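Local coordinates for protein arylalkylamine N-Acetyltransferase 2 (Aedes aegypti, PDB 4FD5) that probably transfers acyl groups from coenzyme A thioesters to arylalkylamines such as dopamine and serotonin, as a member of the GNAT acetyltransferase family, at residues 185-190 against 215-220; 147-152 against 180-185; 173-178 against 209-214. All coordinates share one frame; numbering follows the deposited sequence.

Interaction 1. Residues 185-190 against 215-220; sequences FITKCE and KIMCKV
The ring of Phe185 carries Lys219 on one face, with Lys219 CB 3.7 Å from the ring centroid, only 5° off the normal. This is a CH-pi contact. At the ring edge, near its plane, lies the backbone O of Met217. Lys219 CD continues past Phe185 CE1, and the two side chains cross at about a right angle. The extended lysine carries NZ beyond the ring to a salt bridge with Glu156 and a hydrogen bond to Leu183 O.

The two segments form an antiparallel ladder at the edge of the GNAT sheet, where strand 186-192 is the outermost strand. Ile186 and Cys218 are a hydrogen-bonded pair: Ile186 N reaches Cys218 O at 2.8 Å, and Cys218 N returns to Ile186 O at 2.9 Å. Thr187 and Met217 form the next, non-hydrogen-bonded pair. A classic beta bulge follows, in which Lys188 and Cys189 both face Ile216. Ile216 O therefore accepts two bonds. Lys188 N comes nearly along the C=O axis at 2.7 Å, while the longer bond from Cys189 N lies in the carbonyl plane, on a lone pair. Ile216 N closes the pair by binding Cys189 O.

Thr187, Met217, Glu190 and Lys215 lie on one face of the ladder. Glu190 and Lys215 run side by side, pointing the same way. Their charged atoms stay beyond salt-bridge range, with Glu190 OE1 4.2 Å from Lys215 NZ. A water bridges Lys215 NZ and Thr187 OG1. On the other face, Cys189 CB meets Ile216 CB. Nearby, the Lys188 chain bends at chi2 (-50°) and chi3 (-112°), which wraps it round a sulfur: Lys188 CG lies 3.3 Å from Cys218 SG.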
loop_
_atom_site.group_PDB
_atom_site.type_symbol
_atom_site.label_atom_id
_atom_site.label_comp_id
_atom_site.label_asym_id
_atom_site.label_seq_id
_atom_site.Cartn_x
_atom_site.Cartn_y
_atom_site.Cartn_z
ATOM N N PHE A 185 10.110 8.405 7.206
ATOM C CA PHE A 185 9.977 8.378 5.753
ATOM C C PHE A 185 9.966 9.799 5.207
ATOM O O PHE A 185 9.414 10.709 5.837
ATOM C CB PHE A 185 8.712 7.626 5.324
ATOM C CG PHE A 185 8.826 6.125 5.420
ATOM C CD1 PHE A 185 8.991 5.504 6.649
ATOM C CD2 PHE A 185 8.761 5.339 4.279
ATOM C CE1 PHE A 185 9.092 4.109 6.742
ATOM C CE2 PHE A 185 8.863 3.947 4.362
ATOM C CZ PHE A 185 9.014 3.334 5.594
ATOM N N ILE A 186 10.586 9.960 4.038
ATOM C CA ILE A 186 10.754 11.245 3.368
ATOM C C ILE A 186 10.011 11.206 2.043
ATOM O O ILE A 186 10.068 10.205 1.322
ATOM C CB ILE A 186 12.254 11.483 3.058
ATOM C CG1 ILE A 186 13.071 11.471 4.350
ATOM C CG2 ILE A 186 12.459 12.773 2.265
ATOM C CD1 ILE A 186 12.511 12.365 5.409
ATOM N N THR A 187 9.350 12.308 1.701
ATOM C CA THR A 187 8.635 12.394 0.427
ATOM C C THR A 187 9.607 12.630 -0.732
ATOM O O THR A 187 10.394 13.586 -0.712
ATOM C CB THR A 187 7.558 13.508 0.472
ATOM O OG1 THR A 187 6.615 13.200 1.504
ATOM C CG2 THR A 187 6.831 13.631 -0.852
ATOM N N LYS A 188 9.557 11.743 -1.721
ATOM C CA LYS A 188 10.400 11.836 -2.903
ATOM C C LYS A 188 9.610 12.385 -4.081
ATOM O O LYS A 188 10.182 13.033 -4.962
ATOM C CB LYS A 188 10.995 10.472 -3.260
ATOM C CG LYS A 188 11.812 9.856 -2.138
ATOM C CD LYS A 188 12.829 10.859 -1.600
ATOM C CE LYS A 188 14.256 10.445 -1.928
ATOM N NZ LYS A 188 15.233 11.501 -1.522
ATOM N N CYS A 189 8.304 12.128 -4.101
ATOM C CA CYS A 189 7.478 12.578 -5.232
ATOM C C CYS A 189 6.088 12.860 -4.685
ATOM O O CYS A 189 5.644 12.153 -3.803
ATOM C CB CYS A 189 7.424 11.471 -6.312
ATOM S SG CYS A 189 6.705 11.965 -7.886
ATOM N N GLU A 190 5.397 13.884 -5.173
ATOM C CA GLU A 190 4.036 14.118 -4.690
ATOM C C GLU A 190 3.166 14.780 -5.742
ATOM O O GLU A 190 3.662 15.491 -6.609
ATOM C CB GLU A 190 4.030 14.930 -3.400
ATOM C CG GLU A 190 4.500 16.359 -3.529
ATOM C CD GLU A 190 4.547 17.063 -2.184
ATOM O OE1 GLU A 190 4.318 16.395 -1.150
ATOM O OE2 GLU A 190 4.821 18.276 -2.156
ATOM N N LYS A 215 1.710 10.670 -2.188
ATOM C CA LYS A 215 3.128 10.901 -1.914
ATOM C C LYS A 215 3.876 9.589 -2.037
ATOM O O LYS A 215 3.498 8.611 -1.398
ATOM C CB LYS A 215 3.337 11.464 -0.508
ATOM C CG LYS A 215 2.640 12.789 -0.238
ATOM C CD LYS A 215 3.024 13.345 1.137
ATOM C CE LYS A 215 2.331 14.680 1.394
ATOM N NZ LYS A 215 2.808 15.297 2.660
ATOM N N ILE A 216 4.908 9.560 -2.876
ATOM C CA ILE A 216 5.852 8.446 -2.873
ATOM C C ILE A 216 6.966 8.775 -1.883
ATOM O O ILE A 216 7.679 9.796 -2.037
ATOM C CB ILE A 216 6.428 8.144 -4.257
ATOM C CG1 ILE A 216 5.304 7.738 -5.213
ATOM C CG2 ILE A 216 7.492 7.051 -4.164
ATOM C CD1 ILE A 216 5.791 7.463 -6.623
ATOM N N MET A 217 7.085 7.911 -0.876
ATOM C CA MET A 217 7.887 8.190 0.304
ATOM C C MET A 217 8.855 7.052 0.537
ATOM O O MET A 217 8.560 5.901 0.214
ATOM C CB MET A 217 6.982 8.358 1.533
ATOM C CG MET A 217 5.884 9.403 1.336
ATOM S SD MET A 217 4.772 9.606 2.739
ATOM C CE MET A 217 5.802 10.613 3.820
ATOM N N CYS A 218 10.017 7.364 1.093
ATOM C CA CYS A 218 10.991 6.305 1.337
ATOM C C CYS A 218 11.862 6.531 2.571
ATOM O O CYS A 218 11.933 7.631 3.116
ATOM C CB CYS A 218 11.860 6.086 0.100
ATOM S SG CYS A 218 13.005 7.438 -0.193
ATOM N N LYS A 219 12.511 5.469 3.016
ATOM C CA LYS A 219 13.367 5.546 4.188
ATOM C C LYS A 219 14.574 4.649 3.978
ATOM O O LYS A 219 14.425 3.487 3.599
ATOM C CB LYS A 219 12.602 5.097 5.437
ATOM C CG LYS A 219 13.386 5.254 6.726
ATOM C CD LYS A 219 12.636 4.732 7.931
ATOM C CE LYS A 219 13.472 5.002 9.188
ATOM N NZ LYS A 219 12.869 4.456 10.420
ATOM N N VAL A 220 15.766 5.189 4.214
ATOM C CA VAL A 220 16.959 4.356 4.270
ATOM C C VAL A 220 17.051 3.773 5.676
ATOM O O VAL A 220 17.062 4.519 6.665
ATOM C CB VAL A 220 18.238 5.147 3.954
ATOM C CG1 VAL A 220 19.464 4.228 4.143
ATOM C CG2 VAL A 220 18.181 5.678 2.542
HETATM O O HOH W 1 5.627 15.587 2.332
#

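Interaction 2. Residues 147-152 against 180-185; sequences LAKKLI and VSSLGF
Ile152 and Val180 are the nearest CA pair, 7.4 Å apart, where helix 147-161 passes the C-terminal end of helix 174-182. That end is a Schellman motif. Phe185 N and Gly184 N bond back to Val180 O and Ser181 O, and Gly184 is the C-prime residue with positive phi (94°). Val180 O also accepts from Leu183 N, which reaches it from the opposite face of its plane to Phe185 N.

No direct hydrogen bond joins the segments, and the contact is mostly apolar. Leu183 points its two methyls at different partners. CD1 presses on Ile152, with Leu183 CD1 and Ile152 CG2 3.4 Å apart, which is close for two methyl groups. CD2 meets the aliphatic part of Lys149, 3.6 Å from Lys149 CE. The lysine chain is extended, its CG anti to the backbone N (chi1 -173°), and it crosses Leu183 obliquely. Lys149 CE also comes 3.6 Å from Ser182 OG, whose hydrogen bond goes to Val179 O. Beyond it, a water accepts from Lys149 NZ and donates to Ser182 O. Ile152 also touches Val180 CG1 and Phe185 CE1 more loosely.

Both helices lie against the sheet here. Ile152 and Phe185 rest on Ile133 of strand 129-138, while Val180 packs on Met217 of strand 213-220.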
loop_
_atom_site.group_PDB
_atom_site.type_symbol
_atom_site.label_atom_id
_atom_site.label_comp_id
_atom_site.label_asym_id
_atom_site.label_seq_id
_atom_site.Cartn_x
_atom_site.Cartn_y
_atom_site.Cartn_z
ATOM N N LEU A 147 -1.693 0.805 16.681
ATOM C CA LEU A 147 -1.338 -0.342 15.836
ATOM C C LEU A 147 -0.767 0.023 14.465
ATOM O O LEU A 147 0.135 -0.653 13.980
ATOM C CB LEU A 147 -2.509 -1.329 15.681
ATOM C CG LEU A 147 -2.984 -2.016 16.958
ATOM C CD1 LEU A 147 -4.185 -2.879 16.641
ATOM C CD2 LEU A 147 -1.866 -2.847 17.577
ATOM N N ALA A 148 -1.274 1.068 13.818
ATOM C CA ALA A 148 -0.720 1.425 12.506
ATOM C C ALA A 148 0.805 1.650 12.574
ATOM O O ALA A 148 1.603 1.089 11.777
ATOM C CB ALA A 148 -1.443 2.648 11.938
ATOM N N LYS A 149 1.216 2.461 13.551
ATOM C CA LYS A 149 2.612 2.807 13.688
ATOM C C LYS A 149 3.405 1.553 14.039
ATOM O O LYS A 149 4.456 1.297 13.462
ATOM C CB LYS A 149 2.787 3.896 14.752
ATOM C CG LYS A 149 4.188 4.437 14.832
ATOM C CD LYS A 149 4.196 5.607 15.811
ATOM C CE LYS A 149 5.526 6.320 15.822
ATOM N NZ LYS A 149 5.550 7.410 16.843
ATOM N N LYS A 150 2.877 0.745 14.957
ATOM C CA LYS A 150 3.566 -0.483 15.354
ATOM C C LYS A 150 3.730 -1.459 14.184
ATOM O O LYS A 150 4.754 -2.122 14.073
ATOM C CB LYS A 150 2.852 -1.161 16.513
ATOM C CG LYS A 150 2.825 -0.313 17.784
ATOM C CD LYS A 150 2.094 -1.057 18.907
ATOM C CE LYS A 150 1.989 -0.216 20.174
ATOM N NZ LYS A 150 3.333 0.108 20.722
ATOM N N LEU A 151 2.728 -1.537 13.319
ATOM C CA LEU A 151 2.813 -2.393 12.139
ATOM C C LEU A 151 3.943 -1.969 11.221
ATOM O O LEU A 151 4.657 -2.819 10.678
ATOM C CB LEU A 151 1.474 -2.419 11.395
ATOM C CG LEU A 151 0.392 -3.283 12.013
ATOM C CD1 LEU A 151 -0.967 -2.931 11.425
ATOM C CD2 LEU A 151 0.736 -4.764 11.790
ATOM N N ILE A 152 4.122 -0.660 11.056
ATOM C CA ILE A 152 5.235 -0.196 10.235
ATOM C C ILE A 152 6.583 -0.442 10.942
ATOM O O ILE A 152 7.559 -0.824 10.311
ATOM C CB ILE A 152 5.068 1.289 9.856
ATOM C CG1 ILE A 152 3.781 1.477 9.037
ATOM C CG2 ILE A 152 6.252 1.749 9.045
ATOM C CD1 ILE A 152 3.663 0.507 7.862
ATOM N N VAL A 180 3.950 7.101 8.429
ATOM C CA VAL A 180 5.288 6.850 7.920
ATOM C C VAL A 180 6.208 8.067 8.096
ATOM O O VAL A 180 7.392 7.896 8.368
ATOM C CB VAL A 180 5.312 6.289 6.472
ATOM C CG1 VAL A 180 4.584 4.938 6.422
ATOM C CG2 VAL A 180 4.699 7.254 5.503
ATOM N N SER A 181 5.665 9.277 7.962
ATOM C CA SER A 181 6.449 10.494 8.223
ATOM C C SER A 181 6.996 10.474 9.640
ATOM O O SER A 181 8.166 10.809 9.886
ATOM C CB SER A 181 5.576 11.743 8.052
ATOM O OG SER A 181 5.291 11.997 6.696
ATOM N N SER A 182 6.146 10.085 10.587
ATOM C CA SER A 182 6.548 10.026 11.988
ATOM C C SER A 182 7.640 8.996 12.233
ATOM O O SER A 182 8.365 9.070 13.238
ATOM C CB SER A 182 5.346 9.729 12.884
ATOM O OG SER A 182 5.026 8.349 12.903
ATOM N N LEU A 183 7.740 8.024 11.327
ATOM C CA LEU A 183 8.805 7.018 11.414
ATOM C C LEU A 183 10.022 7.269 10.504
ATOM O O LEU A 183 10.831 6.367 10.264
ATOM C CB LEU A 183 8.219 5.633 11.136
ATOM C CG LEU A 183 7.207 5.175 12.173
ATOM C CD1 LEU A 183 6.446 3.938 11.689
ATOM C CD2 LEU A 183 7.920 4.905 13.489
ATOM N N GLY A 184 10.149 8.498 10.000
ATOM C CA GLY A 184 11.333 8.893 9.262
ATOM C C GLY A 184 11.272 8.750 7.752
ATOM O O GLY A 184 12.283 8.945 7.077
ATOM N N PHE A 185 10.110 8.405 7.206
ATOM C CA PHE A 185 9.977 8.378 5.753
ATOM C C PHE A 185 9.966 9.799 5.207
ATOM O O PHE A 185 9.414 10.709 5.837
ATOM C CB PHE A 185 8.712 7.626 5.324
ATOM C CG PHE A 185 8.826 6.125 5.420
ATOM C CD1 PHE A 185 8.991 5.504 6.649
ATOM C CD2 PHE A 185 8.761 5.339 4.279
ATOM C CE1 PHE A 185 9.092 4.109 6.742
ATOM C CE2 PHE A 185 8.863 3.947 4.362
ATOM C CZ PHE A 185 9.014 3.334 5.594
HETATM O O HOH W 2 7.768 8.551 15.994
#

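Interaction 3. Residues 173-178 against 209-214; sequences GAFSQR and PPHEKL
Two direct hydrogen bonds join Ala174 to His211 and Gln177 to Lys213. Ala174 N, in the first turn of helix 174-182 just after the N-cap Gly173, donates to His211 ND1 at 3.0 Å. The bond is fairly straight (163°), and the donor lies almost exactly in the imidazole plane, with ND1 as the acceptor. Gln177 NE2 donates to Lys213 O at 2.8 Å. Its partner lies in the amide plane, but the donor stands 44° out of the carbonyl plane of Lys213.

One water completes the polar link. It donates to Gln177 OE1 and accepts from Lys213 N, so the amide group is held at both its oxygen and its nitrogen. Gln177 NE2 also bonds to Ala171 O, which further fixes its rotation.

The apolar contacts centre on Pro210, which follows a cis peptide bond. Pro210 CG sits 3.8 Å from both Phe175 CE2 and CZ, and the two side chains cross at about a right angle. Ala174 CB lies 4.2 Å from Pro210 CG. A separate aromatic contact pairs the phenyl and imidazole rings obliquely, their planes at 77°, with Phe175 CD2 3.8 Å from His211 CE1.

The contact thus ties the start of helix 174-182 to the loop entering strand 213-220. The Leu214 side chain touches Leu111, Leu112 and Gln115 of helix 103-116, while Glu212 and Leu214 pair through their backbones with Tyr193 and Ile191.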
loop_
_atom_site.group_PDB
_atom_site.type_symbol
_atom_site.label_atom_id
_atom_site.label_comp_id
_atom_site.label_asym_id
_atom_site.label_seq_id
_atom_site.Cartn_x
_atom_site.Cartn_y
_atom_site.Cartn_z
ATOM N N GLY A 173 -3.134 8.190 1.035
ATOM C CA GLY A 173 -3.971 8.803 2.056
ATOM C C GLY A 173 -3.207 9.540 3.144
ATOM O O GLY A 173 -2.054 9.218 3.448
ATOM N N ALA A 174 -3.882 10.507 3.757
ATOM C CA ALA A 174 -3.270 11.354 4.775
ATOM C C ALA A 174 -2.846 10.628 6.056
ATOM O O ALA A 174 -1.847 10.997 6.682
ATOM C CB ALA A 174 -4.206 12.516 5.120
ATOM N N PHE A 175 -3.601 9.612 6.459
ATOM C CA PHE A 175 -3.314 8.957 7.725
ATOM C C PHE A 175 -2.028 8.139 7.630
ATOM O O PHE A 175 -1.163 8.218 8.515
ATOM C CB PHE A 175 -4.494 8.098 8.192
ATOM C CG PHE A 175 -5.761 8.886 8.416
ATOM C CD1 PHE A 175 -5.934 9.631 9.579
ATOM C CD2 PHE A 175 -6.769 8.882 7.470
ATOM C CE1 PHE A 175 -7.104 10.363 9.785
ATOM C CE2 PHE A 175 -7.937 9.617 7.674
ATOM C CZ PHE A 175 -8.095 10.347 8.829
ATOM N N SER A 176 -1.895 7.372 6.545
ATOM C CA SER A 176 -0.697 6.553 6.376
ATOM C C SER A 176 0.520 7.454 6.138
ATOM O O SER A 176 1.623 7.163 6.605
ATOM C CB SER A 176 -0.880 5.499 5.276
ATOM O OG SER A 176 -0.617 6.017 3.985
ATOM N N GLN A 177 0.308 8.559 5.433
ATOM C CA GLN A 177 1.374 9.551 5.273
ATOM C C GLN A 177 1.876 10.042 6.630
ATOM O O GLN A 177 3.092 10.109 6.864
ATOM C CB GLN A 177 0.897 10.734 4.420
ATOM C CG GLN A 177 0.746 10.369 2.938
ATOM C CD GLN A 177 -0.081 11.363 2.132
ATOM O OE1 GLN A 177 -0.401 12.465 2.590
ATOM N NE2 GLN A 177 -0.431 10.970 0.917
ATOM N N ARG A 178 0.951 10.400 7.526
ATOM C CA ARG A 178 1.377 10.866 8.858
ATOM C C ARG A 178 2.150 9.787 9.625
ATOM O O ARG A 178 3.184 10.067 10.248
ATOM C CB ARG A 178 0.184 11.356 9.679
ATOM C CG ARG A 178 0.576 11.904 11.047
ATOM C CD ARG A 178 -0.607 12.583 11.737
ATOM N NE ARG A 178 -1.126 13.713 10.967
ATOM C CZ ARG A 178 -0.639 14.955 11.025
ATOM N NH1 ARG A 178 0.389 15.247 11.817
ATOM N NH2 ARG A 178 -1.183 15.914 10.282
ATOM N N PRO A 209 -12.095 14.485 1.959
ATOM C CA PRO A 209 -11.175 14.974 2.989
ATOM C C PRO A 209 -10.954 13.860 4.010
ATOM O O PRO A 209 -11.864 13.055 4.216
ATOM C CB PRO A 209 -11.947 16.138 3.617
ATOM C CG PRO A 209 -12.902 16.582 2.552
ATOM C CD PRO A 209 -13.298 15.327 1.831
ATOM N N PRO A 210 -9.768 13.809 4.643
ATOM C CA PRO A 210 -8.666 14.776 4.587
ATOM C C PRO A 210 -7.599 14.469 3.538
ATOM O O PRO A 210 -6.499 15.015 3.616
ATOM C CB PRO A 210 -8.031 14.612 5.965
ATOM C CG PRO A 210 -8.171 13.144 6.223
ATOM C CD PRO A 210 -9.507 12.751 5.638
ATOM N N HIS A 211 -7.913 13.618 2.570
ATOM C CA HIS A 211 -6.903 13.188 1.613
ATOM C C HIS A 211 -6.682 14.278 0.593
ATOM O O HIS A 211 -7.636 14.896 0.124
ATOM C CB HIS A 211 -7.321 11.864 0.993
ATOM C CG HIS A 211 -7.689 10.847 2.020
ATOM N ND1 HIS A 211 -6.784 10.368 2.941
ATOM C CD2 HIS A 211 -8.872 10.256 2.307
ATOM C CE1 HIS A 211 -7.391 9.510 3.744
ATOM N NE2 HIS A 211 -8.656 9.420 3.375
ATOM N N GLU A 212 -5.418 14.554 0.299
ATOM C CA GLU A 212 -5.068 15.693 -0.532
ATOM C C GLU A 212 -4.071 15.345 -1.633
ATOM O O GLU A 212 -4.172 15.836 -2.761
ATOM C CB GLU A 212 -4.496 16.793 0.353
ATOM C CG GLU A 212 -4.714 18.187 -0.169
ATOM C CD GLU A 212 -4.530 19.224 0.921
ATOM O OE1 GLU A 212 -5.512 19.925 1.245
ATOM O OE2 GLU A 212 -3.404 19.329 1.453
ATOM N N LYS A 213 -3.106 14.492 -1.302
ATOM C CA LYS A 213 -1.981 14.199 -2.187
ATOM C C LYS A 213 -1.647 12.725 -2.228
ATOM O O LYS A 213 -1.896 11.999 -1.272
ATOM C CB LYS A 213 -0.717 14.917 -1.696
ATOM C CG LYS A 213 -0.760 16.422 -1.731
ATOM C CD LYS A 213 0.427 17.019 -0.980
ATOM C CE LYS A 213 0.410 18.543 -1.025
ATOM N NZ LYS A 213 1.653 19.112 -0.453
ATOM N N LEU A 214 -1.075 12.301 -3.347
ATOM C CA LEU A 214 -0.374 11.023 -3.419
ATOM C C LEU A 214 1.094 11.340 -3.162
ATOM O O LEU A 214 1.661 12.206 -3.833
ATOM C CB LEU A 214 -0.515 10.408 -4.805
ATOM C CG LEU A 214 0.495 9.321 -5.183
ATOM C CD1 LEU A 214 0.391 8.117 -4.263
ATOM C CD2 LEU A 214 0.264 8.896 -6.615
HETATM O O HOH W 3 -2.416 14.133 1.555
#

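In the fold
The three contacts lie close together, with centres about 13 to 14 Å apart. Helix 174-182 takes part at its start in interaction 3 and at its end in interaction 2. Strand 213-220 enters through interaction 3 and then pairs along its length in interaction 1. Phe185 belongs to both interactions 1 and 2. Along the chain interaction 2 closes before interaction 1 opens, whereas interaction 3 crosses both. Strand 213-220 lies between 166-171 and 186-192, so the last strand of the chain is inserted beside the sheet's edge strand. Together the contacts tie helix 174-182 to helix 147-161 at one end and to the last strand at the other, and pair that strand with the edge strand.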